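Local coordinates for protein Lon211 (Mycobacterium tuberculosis, PDB 6VBK) that is the N-terminal domain of the ATP-dependent protease Lon, a region that probably helps the enzyme recognise and bind its protein substrates, at residues S62-L67 and G83-E88; P15-E20 and R41-A46; V23-M28 and V103-I108; S9-L14 and E122-E127. All coordinates share one frame; numbering follows the deposited sequence.

Contact 1 (S62-L67 and G83-E88); sequences SKPRVL and GVIEQE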
loop_
_atom_site.group_PDB
_atom_site.type_symbol
_atom_site.label_atom_id
_atom_site.label_comp_id
_atom_site.label_asym_id
_atom_site.label_seq_id
_atom_site.Cartn_x
_atom_site.Cartn_y
_atom_site.Cartn_z
ATOM N N SER B 62 16.720 -8.796 12.763
ATOM C CA SER B 62 16.856 -7.446 12.239
ATOM C C SER B 62 16.688 -6.417 13.353
ATOM O O SER B 62 16.205 -6.716 14.447
ATOM C CB SER B 62 15.829 -7.203 11.129
ATOM O OG SER B 62 15.936 -8.183 10.111
ATOM N N LYS B 63 17.090 -5.184 13.051
ATOM C CA LYS B 63 16.928 -4.096 14.002
ATOM C C LYS B 63 15.444 -3.785 14.192
ATOM O O LYS B 63 14.681 -3.781 13.220
ATOM C CB LYS B 63 17.661 -2.844 13.520
ATOM C CG LYS B 63 19.149 -3.032 13.266
ATOM C CD LYS B 63 19.938 -3.085 14.563
ATOM C CE LYS B 63 21.435 -3.031 14.297
ATOM N NZ LYS B 63 21.827 -1.788 13.575
ATOM N N PRO B 64 15.005 -3.531 15.425
ATOM C CA PRO B 64 13.591 -3.209 15.650
ATOM C C PRO B 64 13.190 -1.922 14.942
ATOM O O PRO B 64 13.966 -0.968 14.856
ATOM C CB PRO B 64 13.499 -3.065 17.173
ATOM C CG PRO B 64 14.668 -3.845 17.700
ATOM C CD PRO B 64 15.754 -3.655 16.686
ATOM N N ARG B 65 11.961 -1.905 14.431
ATOM C CA ARG B 65 11.409 -0.752 13.730
ATOM C C ARG B 65 10.210 -0.222 14.501
ATOM O O ARG B 65 9.273 -0.973 14.794
ATOM C CB ARG B 65 11.005 -1.122 12.299
ATOM C CG ARG B 65 12.178 -1.461 11.393
ATOM C CD ARG B 65 11.741 -2.317 10.215
ATOM N NE ARG B 65 10.678 -1.689 9.436
ATOM C CZ ARG B 65 10.881 -0.943 8.356
ATOM N NH1 ARG B 65 12.115 -0.725 7.919
ATOM N NH2 ARG B 65 9.853 -0.413 7.710
ATOM N N VAL B 66 10.241 1.069 14.830
ATOM C CA VAL B 66 9.163 1.716 15.565
ATOM C C VAL B 66 8.704 2.942 14.789
ATOM O O VAL B 66 9.382 3.423 13.879
ATOM C CB VAL B 66 9.584 2.117 16.995
ATOM C CG1 VAL B 66 9.977 0.891 17.802
ATOM C CG2 VAL B 66 10.727 3.120 16.950
ATOM N N LEU B 67 7.533 3.447 15.164
ATOM C CA LEU B 67 6.983 4.672 14.593
ATOM C C LEU B 67 7.022 5.752 15.667
ATOM O O LEU B 67 6.231 5.724 16.616
ATOM C CB LEU B 67 5.563 4.453 14.074
ATOM C CG LEU B 67 4.989 5.618 13.266
ATOM C CD1 LEU B 67 5.899 5.962 12.095
ATOM C CD2 LEU B 67 3.586 5.300 12.781
ATOM N N GLY B 83 11.482 4.772 12.713
ATOM C CA GLY B 83 12.690 4.740 13.523
ATOM C C GLY B 83 13.282 3.347 13.580
ATOM O O GLY B 83 12.554 2.359 13.696
ATOM N N VAL B 84 14.606 3.276 13.496
ATOM C CA VAL B 84 15.347 2.025 13.617
ATOM C C VAL B 84 16.097 2.055 14.941
ATOM O O VAL B 84 16.931 2.939 15.170
ATOM C CB VAL B 84 16.310 1.817 12.439
ATOM C CG1 VAL B 84 17.246 0.654 12.723
ATOM C CG2 VAL B 84 15.533 1.573 11.155
ATOM N N ILE B 85 15.792 1.098 15.815
ATOM C CA ILE B 85 16.492 0.975 17.088
ATOM C C ILE B 85 17.909 0.500 16.798
ATOM O O ILE B 85 18.136 -0.686 16.533
ATOM C CB ILE B 85 15.761 0.019 18.048
ATOM C CG1 ILE B 85 14.333 0.506 18.302
ATOM C CG2 ILE B 85 16.522 -0.102 19.361
ATOM C CD1 ILE B 85 14.256 1.844 19.007
ATOM N N GLU B 86 18.868 1.426 16.832
ATOM C CA GLU B 86 20.235 1.092 16.448
ATOM C C GLU B 86 20.987 0.405 17.580
ATOM O O GLU B 86 21.747 -0.539 17.338
ATOM C CB GLU B 86 20.978 2.355 16.008
ATOM C CG GLU B 86 20.362 3.066 14.813
ATOM C CD GLU B 86 20.702 2.404 13.489
ATOM O OE1 GLU B 86 21.447 1.402 13.492
ATOM O OE2 GLU B 86 20.225 2.891 12.443
ATOM N N GLN B 87 20.796 0.865 18.815
ATOM C CA GLN B 87 21.517 0.331 19.958
ATOM C C GLN B 87 20.594 0.270 21.165
ATOM O O GLN B 87 19.634 1.037 21.274
ATOM C CB GLN B 87 22.749 1.179 20.297
ATOM C CG GLN B 87 23.849 1.128 19.256
ATOM C CD GLN B 87 25.036 1.988 19.629
ATOM O OE1 GLN B 87 24.924 2.897 20.453
ATOM N NE2 GLN B 87 26.184 1.702 19.029
ATOM N N GLU B 88 20.899 -0.657 22.070
ATOM C CA GLU B 88 20.216 -0.757 23.351
ATOM C C GLU B 88 21.250 -0.999 24.439
ATOM O O GLU B 88 22.163 -1.811 24.271
ATOM C CB GLU B 88 19.171 -1.880 23.360
ATOM C CG GLU B 88 17.996 -1.650 22.425
ATOM C CD GLU B 88 16.868 -2.633 22.662
ATOM O OE1 GLU B 88 16.305 -2.634 23.778
ATOM O OE2 GLU B 88 16.553 -3.411 21.739
HETATM O O HOH W 1 23.876 0.542 13.889
#

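Contact 2 (P15-E20 and R41-A46); sequences PVLPLE and RAAIEA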
loop_
_atom_site.group_PDB
_atom_site.type_symbol
_atom_site.label_atom_id
_atom_site.label_comp_id
_atom_site.label_asym_id
_atom_site.label_seq_id
_atom_site.Cartn_x
_atom_site.Cartn_y
_atom_site.Cartn_z
ATOM N N PRO B 15 4.676 -0.424 15.562
ATOM C CA PRO B 15 4.233 -0.023 16.901
ATOM C C PRO B 15 4.508 1.453 17.140
ATOM O O PRO B 15 5.542 1.988 16.729
ATOM C CB PRO B 15 5.072 -0.908 17.828
ATOM C CG PRO B 15 6.330 -1.141 17.061
ATOM C CD PRO B 15 5.943 -1.176 15.601
ATOM N N VAL B 16 3.568 2.112 17.808
ATOM C CA VAL B 16 3.666 3.548 18.043
ATOM C C VAL B 16 4.515 3.799 19.282
ATOM O O VAL B 16 4.184 3.339 20.380
ATOM C CB VAL B 16 2.275 4.181 18.193
ATOM C CG1 VAL B 16 2.403 5.632 18.630
ATOM C CG2 VAL B 16 1.509 4.085 16.887
ATOM N N LEU B 17 5.611 4.531 19.089
ATOM C CA LEU B 17 6.471 4.942 20.225
ATOM C C LEU B 17 6.193 6.428 20.447
ATOM O O LEU B 17 6.730 7.246 19.692
ATOM C CB LEU B 17 7.942 4.678 19.895
ATOM C CG LEU B 17 8.871 4.589 21.104
ATOM C CD1 LEU B 17 10.157 3.861 20.753
ATOM C CD2 LEU B 17 9.169 5.971 21.657
ATOM N N PRO B 18 5.306 6.798 21.393
ATOM C CA PRO B 18 4.949 8.197 21.613
ATOM C C PRO B 18 6.077 9.041 22.219
ATOM O O PRO B 18 6.768 8.561 23.087
ATOM C CB PRO B 18 3.787 8.101 22.610
ATOM C CG PRO B 18 4.059 6.825 23.363
ATOM C CD PRO B 18 4.630 5.892 22.318
ATOM N N LEU B 19 6.209 10.274 21.726
ATOM C CA LEU B 19 7.220 11.243 22.221
ATOM C C LEU B 19 6.477 12.406 22.889
ATOM O O LEU B 19 5.868 13.209 22.160
ATOM C CB LEU B 19 8.056 11.734 21.036
ATOM C CG LEU B 19 8.685 10.639 20.177
ATOM C CD1 LEU B 19 9.385 11.235 18.969
ATOM C CD2 LEU B 19 9.653 9.801 20.993
ATOM N N GLU B 20 6.496 12.462 24.223
ATOM C CA GLU B 20 5.793 13.542 24.964
ATOM C C GLU B 20 6.415 14.888 24.589
ATOM O O GLU B 20 5.658 15.840 24.320
ATOM C CB GLU B 20 5.966 13.330 26.469
ATOM C CG GLU B 20 5.479 11.978 26.964
ATOM C CD GLU B 20 4.087 11.975 27.571
ATOM O OE1 GLU B 20 3.158 12.502 26.928
ATOM O OE2 GLU B 20 3.939 11.451 28.691
ATOM N N ARG B 41 9.029 1.387 26.392
ATOM C CA ARG B 41 9.658 0.071 26.415
ATOM C C ARG B 41 8.764 -0.992 25.787
ATOM O O ARG B 41 9.270 -1.956 25.201
ATOM C CB ARG B 41 10.019 -0.319 27.849
ATOM C CG ARG B 41 10.969 -1.502 27.945
ATOM C CD ARG B 41 11.160 -1.958 29.384
ATOM N NE ARG B 41 11.775 -0.930 30.219
ATOM C CZ ARG B 41 13.080 -0.840 30.456
ATOM N NH1 ARG B 41 13.917 -1.717 29.919
ATOM N NH2 ARG B 41 13.550 0.128 31.232
ATOM N N ALA B 42 7.442 -0.839 25.896
ATOM C CA ALA B 42 6.539 -1.802 25.276
ATOM C C ALA B 42 6.574 -1.690 23.758
ATOM O O ALA B 42 6.450 -2.698 23.051
ATOM C CB ALA B 42 5.115 -1.606 25.796
ATOM N N ALA B 43 6.739 -0.471 23.237
ATOM C CA ALA B 43 6.844 -0.292 21.793
ATOM C C ALA B 43 8.108 -0.943 21.247
ATOM O O ALA B 43 8.083 -1.556 20.173
ATOM C CB ALA B 43 6.811 1.196 21.443
ATOM N N ILE B 44 9.219 -0.827 21.976
ATOM C CA ILE B 44 10.467 -1.434 21.525
ATOM C C ILE B 44 10.375 -2.954 21.583
ATOM O O ILE B 44 10.865 -3.653 20.687
ATOM C CB ILE B 44 11.648 -0.902 22.358
ATOM C CG1 ILE B 44 11.782 0.612 22.176
ATOM C CG2 ILE B 44 12.941 -1.610 21.977
ATOM C CD1 ILE B 44 12.948 1.219 22.921
ATOM N N GLU B 45 9.741 -3.491 22.628
ATOM C CA GLU B 45 9.625 -4.941 22.749
ATOM C C GLU B 45 8.640 -5.506 21.736
ATOM O O GLU B 45 8.846 -6.605 21.208
ATOM C CB GLU B 45 9.219 -5.320 24.172
ATOM C CG GLU B 45 10.347 -5.183 25.178
ATOM C CD GLU B 45 11.580 -5.969 24.772
ATOM O OE1 GLU B 45 11.430 -7.122 24.311
ATOM O OE2 GLU B 45 12.699 -5.430 24.903
ATOM N N ALA B 46 7.559 -4.774 21.455
ATOM C CA ALA B 46 6.662 -5.177 20.376
ATOM C C ALA B 46 7.376 -5.132 19.032
ATOM O O ALA B 46 7.131 -5.974 18.160
ATOM C CB ALA B 46 5.425 -4.282 20.357
#

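Contact 3 (V23-M28 and V103-I108); sequences VVLPGM and VSRVRI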
loop_
_atom_site.group_PDB
_atom_site.type_symbol
_atom_site.label_atom_id
_atom_site.label_comp_id
_atom_site.label_asym_id
_atom_site.label_seq_id
_atom_site.Cartn_x
_atom_site.Cartn_y
_atom_site.Cartn_z
ATOM N N VAL B 23 10.588 16.175 18.694
ATOM C CA VAL B 23 10.130 15.497 17.449
ATOM C C VAL B 23 11.354 14.899 16.755
ATOM O O VAL B 23 12.332 15.636 16.545
ATOM C CB VAL B 23 9.397 16.486 16.524
ATOM C CG1 VAL B 23 9.181 15.910 15.135
ATOM C CG2 VAL B 23 8.081 16.950 17.125
ATOM N N VAL B 24 11.283 13.616 16.402
ATOM C CA VAL B 24 12.411 12.949 15.693
ATOM C C VAL B 24 12.125 13.013 14.191
ATOM O O VAL B 24 11.140 12.398 13.748
ATOM C CB VAL B 24 12.607 11.501 16.176
ATOM C CG1 VAL B 24 13.748 10.820 15.441
ATOM C CG2 VAL B 24 12.826 11.440 17.677
ATOM N N LEU B 25 12.946 13.759 13.452
ATOM C CA LEU B 25 12.780 13.884 12.016
ATOM C C LEU B 25 13.681 12.897 11.290
ATOM O O LEU B 25 14.652 12.392 11.862
ATOM C CB LEU B 25 13.102 15.315 11.569
ATOM C CG LEU B 25 12.196 16.406 12.143
ATOM C CD1 LEU B 25 12.645 17.782 11.680
ATOM C CD2 LEU B 25 10.748 16.154 11.757
ATOM N N PRO B 26 13.372 12.575 10.033
ATOM C CA PRO B 26 14.264 11.697 9.265
ATOM C C PRO B 26 15.670 12.273 9.185
ATOM O O PRO B 26 15.862 13.470 8.962
ATOM C CB PRO B 26 13.597 11.638 7.887
ATOM C CG PRO B 26 12.152 11.882 8.169
ATOM C CD PRO B 26 12.123 12.864 9.306
ATOM N N GLY B 27 16.659 11.402 9.382
ATOM C CA GLY B 27 18.047 11.807 9.395
ATOM C C GLY B 27 18.617 12.100 10.766
ATOM O O GLY B 27 19.833 12.294 10.882
ATOM N N MET B 28 17.786 12.137 11.805
ATOM C CA MET B 28 18.247 12.413 13.158
ATOM C C MET B 28 18.506 11.114 13.910
ATOM O O MET B 28 17.914 10.071 13.618
ATOM C CB MET B 28 17.222 13.253 13.923
ATOM C CG MET B 28 16.996 14.652 13.366
ATOM S SD MET B 28 15.643 15.519 14.193
ATOM C CE MET B 28 16.210 15.526 15.893
ATOM N N VAL B 103 14.336 7.498 9.921
ATOM C CA VAL B 103 14.573 7.040 8.552
ATOM C C VAL B 103 13.742 7.838 7.546
ATOM O O VAL B 103 14.290 8.485 6.651
ATOM C CB VAL B 103 14.301 5.523 8.420
ATOM C CG1 VAL B 103 14.517 5.042 6.980
ATOM C CG2 VAL B 103 15.170 4.731 9.383
ATOM N N SER B 104 12.415 7.793 7.671
ATOM C CA SER B 104 11.547 8.407 6.672
ATOM C C SER B 104 10.211 8.790 7.296
ATOM O O SER B 104 9.868 8.365 8.402
ATOM C CB SER B 104 11.338 7.468 5.478
ATOM O OG SER B 104 10.818 6.215 5.896
ATOM N N ARG B 105 9.446 9.597 6.562
ATOM C CA ARG B 105 8.128 10.005 7.022
ATOM C C ARG B 105 7.094 8.942 6.683
ATOM O O ARG B 105 7.126 8.339 5.606
ATOM C CB ARG B 105 7.731 11.344 6.403
ATOM C CG ARG B 105 8.524 12.517 6.940
ATOM C CD ARG B 105 8.154 13.813 6.245
ATOM N NE ARG B 105 8.620 14.971 7.001
ATOM C CZ ARG B 105 9.857 15.451 6.947
ATOM N NH1 ARG B 105 10.763 14.873 6.170
ATOM N NH2 ARG B 105 10.189 16.509 7.674
ATOM N N VAL B 106 6.178 8.707 7.618
ATOM C CA VAL B 106 5.138 7.696 7.470
ATOM C C VAL B 106 3.796 8.354 7.755
ATOM O O VAL B 106 3.595 8.914 8.841
ATOM C CB VAL B 106 5.363 6.494 8.403
ATOM C CG1 VAL B 106 4.277 5.455 8.196
ATOM C CG2 VAL B 106 6.737 5.884 8.168
ATOM N N ARG B 107 2.883 8.294 6.787
ATOM C CA ARG B 107 1.545 8.842 6.964
ATOM C C ARG B 107 0.703 7.867 7.778
ATOM O O ARG B 107 0.427 6.750 7.327
ATOM C CB ARG B 107 0.893 9.122 5.611
ATOM C CG ARG B 107 -0.555 9.575 5.707
ATOM C CD ARG B 107 -0.941 10.461 4.532
ATOM N NE ARG B 107 -0.178 11.707 4.526
ATOM C CZ ARG B 107 -0.514 12.791 5.217
ATOM N NH1 ARG B 107 -1.605 12.787 5.972
ATOM N NH2 ARG B 107 0.239 13.880 5.154
ATOM N N ILE B 108 0.293 8.291 8.972
ATOM C CA ILE B 108 -0.422 7.407 9.886
ATOM C C ILE B 108 -1.845 7.210 9.386
ATOM O O ILE B 108 -2.586 8.178 9.176
ATOM C CB ILE B 108 -0.405 7.968 11.312
ATOM C CG1 ILE B 108 1.024 7.984 11.854
ATOM C CG2 ILE B 108 -1.319 7.153 12.216
ATOM C CD1 ILE B 108 1.132 8.485 13.268
#

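Contact 4 (S9-L14 and E122-E127); sequences SETLTL and EGTVLE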
loop_
_atom_site.group_PDB
_atom_site.type_symbol
_atom_site.label_atom_id
_atom_site.label_comp_id
_atom_site.label_asym_id
_atom_site.label_seq_id
_atom_site.Cartn_x
_atom_site.Cartn_y
_atom_site.Cartn_z
ATOM N N SER B 9 1.121 2.655 -3.134
ATOM C CA SER B 9 2.218 2.638 -2.182
ATOM C C SER B 9 2.002 1.540 -1.146
ATOM O O SER B 9 0.875 1.117 -0.876
ATOM C CB SER B 9 2.358 3.996 -1.494
ATOM O OG SER B 9 2.674 5.011 -2.432
ATOM N N GLU B 10 3.104 1.078 -0.567
ATOM C CA GLU B 10 3.054 -0.001 0.408
ATOM C C GLU B 10 2.614 0.530 1.767
ATOM O O GLU B 10 2.977 1.642 2.163
ATOM C CB GLU B 10 4.422 -0.674 0.518
ATOM C CG GLU B 10 4.372 -2.190 0.574
ATOM C CD GLU B 10 5.741 -2.823 0.415
ATOM O OE1 GLU B 10 6.694 -2.096 0.065
ATOM O OE2 GLU B 10 5.864 -4.045 0.638
ATOM N N THR B 11 1.823 -0.269 2.479
ATOM C CA THR B 11 1.328 0.089 3.803
ATOM C C THR B 11 2.101 -0.694 4.858
ATOM O O THR B 11 2.099 -1.929 4.847
ATOM C CB THR B 11 -0.171 -0.184 3.928
ATOM O OG1 THR B 11 -0.903 0.816 3.208
ATOM C CG2 THR B 11 -0.600 -0.165 5.388
ATOM N N LEU B 12 2.763 0.026 5.758
ATOM C CA LEU B 12 3.521 -0.584 6.838
ATOM C C LEU B 12 2.673 -0.694 8.100
ATOM O O LEU B 12 1.717 0.056 8.308
ATOM C CB LEU B 12 4.782 0.227 7.144
ATOM C CG LEU B 12 6.002 0.049 6.244
ATOM C CD1 LEU B 12 7.091 1.011 6.671
ATOM C CD2 LEU B 12 6.507 -1.381 6.300
ATOM N N THR B 13 3.046 -1.646 8.950
ATOM C CA THR B 13 2.444 -1.818 10.265
ATOM C C THR B 13 3.550 -1.719 11.305
ATOM O O THR B 13 4.479 -2.535 11.305
ATOM C CB THR B 13 1.712 -3.159 10.368
ATOM O OG1 THR B 13 0.621 -3.180 9.437
ATOM C CG2 THR B 13 1.172 -3.366 11.769
ATOM N N LEU B 14 3.458 -0.721 12.178
ATOM C CA LEU B 14 4.520 -0.411 13.123
ATOM C C LEU B 14 3.934 -0.127 14.496
ATOM O O LEU B 14 2.804 0.367 14.603
ATOM C CB LEU B 14 5.338 0.805 12.661
ATOM C CG LEU B 14 6.035 0.694 11.304
ATOM C CD1 LEU B 14 6.525 2.056 10.847
ATOM C CD2 LEU B 14 7.185 -0.300 11.376
ATOM N N GLU B 122 -1.385 1.337 10.985
ATOM C CA GLU B 122 -0.933 1.197 9.611
ATOM C C GLU B 122 -0.415 2.535 9.102
ATOM O O GLU B 122 -0.926 3.599 9.460
ATOM C CB GLU B 122 -2.060 0.691 8.710
ATOM C CG GLU B 122 -2.480 -0.741 8.994
ATOM C CD GLU B 122 -3.572 -1.226 8.061
ATOM O OE1 GLU B 122 -4.087 -0.406 7.272
ATOM O OE2 GLU B 122 -3.915 -2.424 8.117
ATOM N N GLY B 123 0.616 2.474 8.264
ATOM C CA GLY B 123 1.234 3.686 7.760
ATOM C C GLY B 123 1.821 3.484 6.381
ATOM O O GLY B 123 2.053 2.356 5.937
ATOM N N THR B 124 2.072 4.606 5.709
ATOM C CA THR B 124 2.588 4.612 4.346
ATOM C C THR B 124 3.854 5.452 4.296
ATOM O O THR B 124 3.839 6.622 4.690
ATOM C CB THR B 124 1.549 5.161 3.367
ATOM O OG1 THR B 124 0.389 4.323 3.385
ATOM C CG2 THR B 124 2.118 5.207 1.957
ATOM N N VAL B 125 4.946 4.855 3.812
ATOM C CA VAL B 125 6.177 5.609 3.620
ATOM C C VAL B 125 5.939 6.692 2.580
ATOM O O VAL B 125 5.425 6.425 1.487
ATOM C CB VAL B 125 7.324 4.679 3.203
ATOM C CG1 VAL B 125 8.620 5.465 3.066
ATOM C CG2 VAL B 125 7.484 3.555 4.206
ATOM N N LEU B 126 6.303 7.923 2.921
ATOM C CA LEU B 126 6.083 9.063 2.045
ATOM C C LEU B 126 7.328 9.307 1.202
ATOM O O LEU B 126 8.448 9.306 1.721
ATOM C CB LEU B 126 5.722 10.300 2.866
ATOM C CG LEU B 126 4.476 10.054 3.722
ATOM C CD1 LEU B 126 4.225 11.181 4.707
ATOM C CD2 LEU B 126 3.262 9.831 2.832
ATOM N N GLU B 127 7.122 9.503 -0.101
ATOM C CA GLU B 127 8.230 9.592 -1.043
ATOM C C GLU B 127 9.164 10.744 -0.700
ATOM O O GLU B 127 8.758 11.767 -0.141
ATOM C CB GLU B 127 7.711 9.776 -2.471
ATOM C CG GLU B 127 7.270 8.502 -3.166
ATOM C CD GLU B 127 7.202 8.668 -4.672
ATOM O OE1 GLU B 127 8.131 8.203 -5.366
ATOM O OE2 GLU B 127 6.228 9.277 -5.161
#

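Contact 1 (S62-L67 and G83-E88)
Three backbone hydrogen bonds join S62-L67 to G83-E88. V66 and G83 form an antiparallel hydrogen-bonded pair: V66 N gives to G83 O at 2.9 Å, and G83 N gives to V66 O at 2.8 Å. Two residues on, I85 N gives to P64 O at 2.9 Å. All three N-H groups point nearly straight at their acceptors. R65 and V84 sit between as a non-hydrogen-bonded pair, and R65 CA lies 3.3 Å from G83 O in a CA-H...O contact.

The two strands are the arms of a beta hairpin, 65-70 and 79-88, within the mixed sheet of this Lon N-terminal domain. Strand 79-88 ends in a classic beta bulge, where E86 and Q87 both face V99.

Among apolar groups, the P64 ring packs against I85, with P64 CB 3.8 Å from I85 CG1. K63 CB meets V84 CG1 at 3.6 Å, and the two side chains cross at about a right angle.

One charged pair completes the contact. K63 bends at chi2 (-76°) and chi4 (59°), running past I85 O to E86. Its NZ and E86 OE1 (3.2 Å) form a salt bridge whose hydrogen bond is weak; a water bonds both. E86 OE2 is held by R101.

Contact 2 (P15-E20 and R41-A46)
The methyl group of A43 is the bump at the middle of this contact. It points from the helix into a shallow hollow on strand 15-19, formed by the carbonyl of V16 and the start of the L17 side chain. A43 CB lies 3.6 Å from V16 O and 4.0 Å from L17 CB. With so small a side chain between them, the axes of the short strand and helix segments approach to 7.5 Å.

P15 and L17 rise from the strand around this methyl. The P15 ring rests on the helix backbone, with P15 CG 3.6 Å from A43 O. P15 CB also meets A46 CB, at 4.2 Å. L17 has CG anti to its backbone N (chi1 -160°), which swings the branch across the helix toward I44. L17 CD1 then meets I44 CG1 at 3.9 Å, although the CB of I44 points away from the strand.

The helix, 38-50, covers one side of the sheet here. A47 and V40 extend the same surface, touching P15 and L17 respectively, and W120 packs on both P15 and A46.

No hydrogen bond crosses the contact, and all six touching residues are buried. The fit therefore depends on apolar shape, while the strand backbone bonds mainly to strand 65-70.

Contact 3 (V23-M28 and V103-I108)
A type II beta turn, L25 to M28, lies in the loop between strands 9-19 and 29-33, and its proline packs on strand 96-112. The turn is closed by M28 N bonding to L25 O. G27, with phi 95° and psi -9°, takes its third position, a conformation that suits glycine, since a CB would crowd the carbonyl before it.

P26 makes most of the contact. P26 CB lies 3.5 Å from V103 O, and P26 CG rests 3.8 Å from S104 C, so one side of the ring follows the strand backbone. The R105 chain runs out straight as far as NE and brings its guanidinium beside the turn. P26 CD sits 3.9 Å above one face of that group, offset toward its rim. P26 CG is also 3.9 Å from R105 NH1. L25 CD2 comes obliquely to R105 NH2 at 4.1 Å.

No hydrogen bond joins the two segments. R105 finds polar partners in the helical part of the chain: NH2 reaches D173 and V189 O, and NE reaches L190 O. L25 also packs on V189 and L190. The proline ring thus packs on the guanidinium face and the aliphatic CG, while NE and NH2 tie the sheet to the helices.

Contact 4 (S9-L14 and E122-E127)
L12 has the most surface buried here, followed by E122 and T124. L12 forms an antiparallel hydrogen-bonded pair with G123. G123 N gives to L12 O at 2.7 Å; the return bond from L12 N to G123 O is modelled unusually short, so its exact length is doubtful. L12 O also takes a CA-H...O contact from E122 CA, the residue before G123, at 3.2 Å. The L12 side chain reaches along its own face of the sheet, and its CD1 meets V125 CG2 at 3.6 Å.

These are strands 9-19 and 120-125, antiparallel neighbours in the mixed sheet of the domain. S9 pairs with an antiparallel strand of the second subunit, so the sheet crosses the interface, and T11 OG1 makes a weak hydrogen bond to E88 O of that subunit.

E122 lies on the opposite face from L12, beside T11 and T13. Its CB touches T11 CG2 at 3.7 Å, and its CG lies 4.0 Å from T13 OG1. T11 CG2 is anti to the backbone N, which turns this methyl toward E122.

T124 has its methyl turned toward S9 and E10. T124 CG2 is 3.7 Å from S9 CB and equally far from E10 O.

How the contacts relate
All four contacts reach one mixed sheet, and their centres lie 11 to 17 Å apart. Strand 9-19 serves contact 4 through residues 9-14 and contact 2 through 15-20. Strand 65-70 of contact 1 runs beside it: L67 bonds through its backbone to P15 and L17. Contacts 3 and 4 meet where strands 96-112 and 120-125 pair. Along the chain contact 2 closes before contact 1 opens, contact 1 lies between the segments of contact 3, contacts 2 and 3 alternate, and contact 4 spans all the others. The sheet thus brings distant parts of the sequence together, with helix 38-50 on it at contact 2 and the later helices near contact 3.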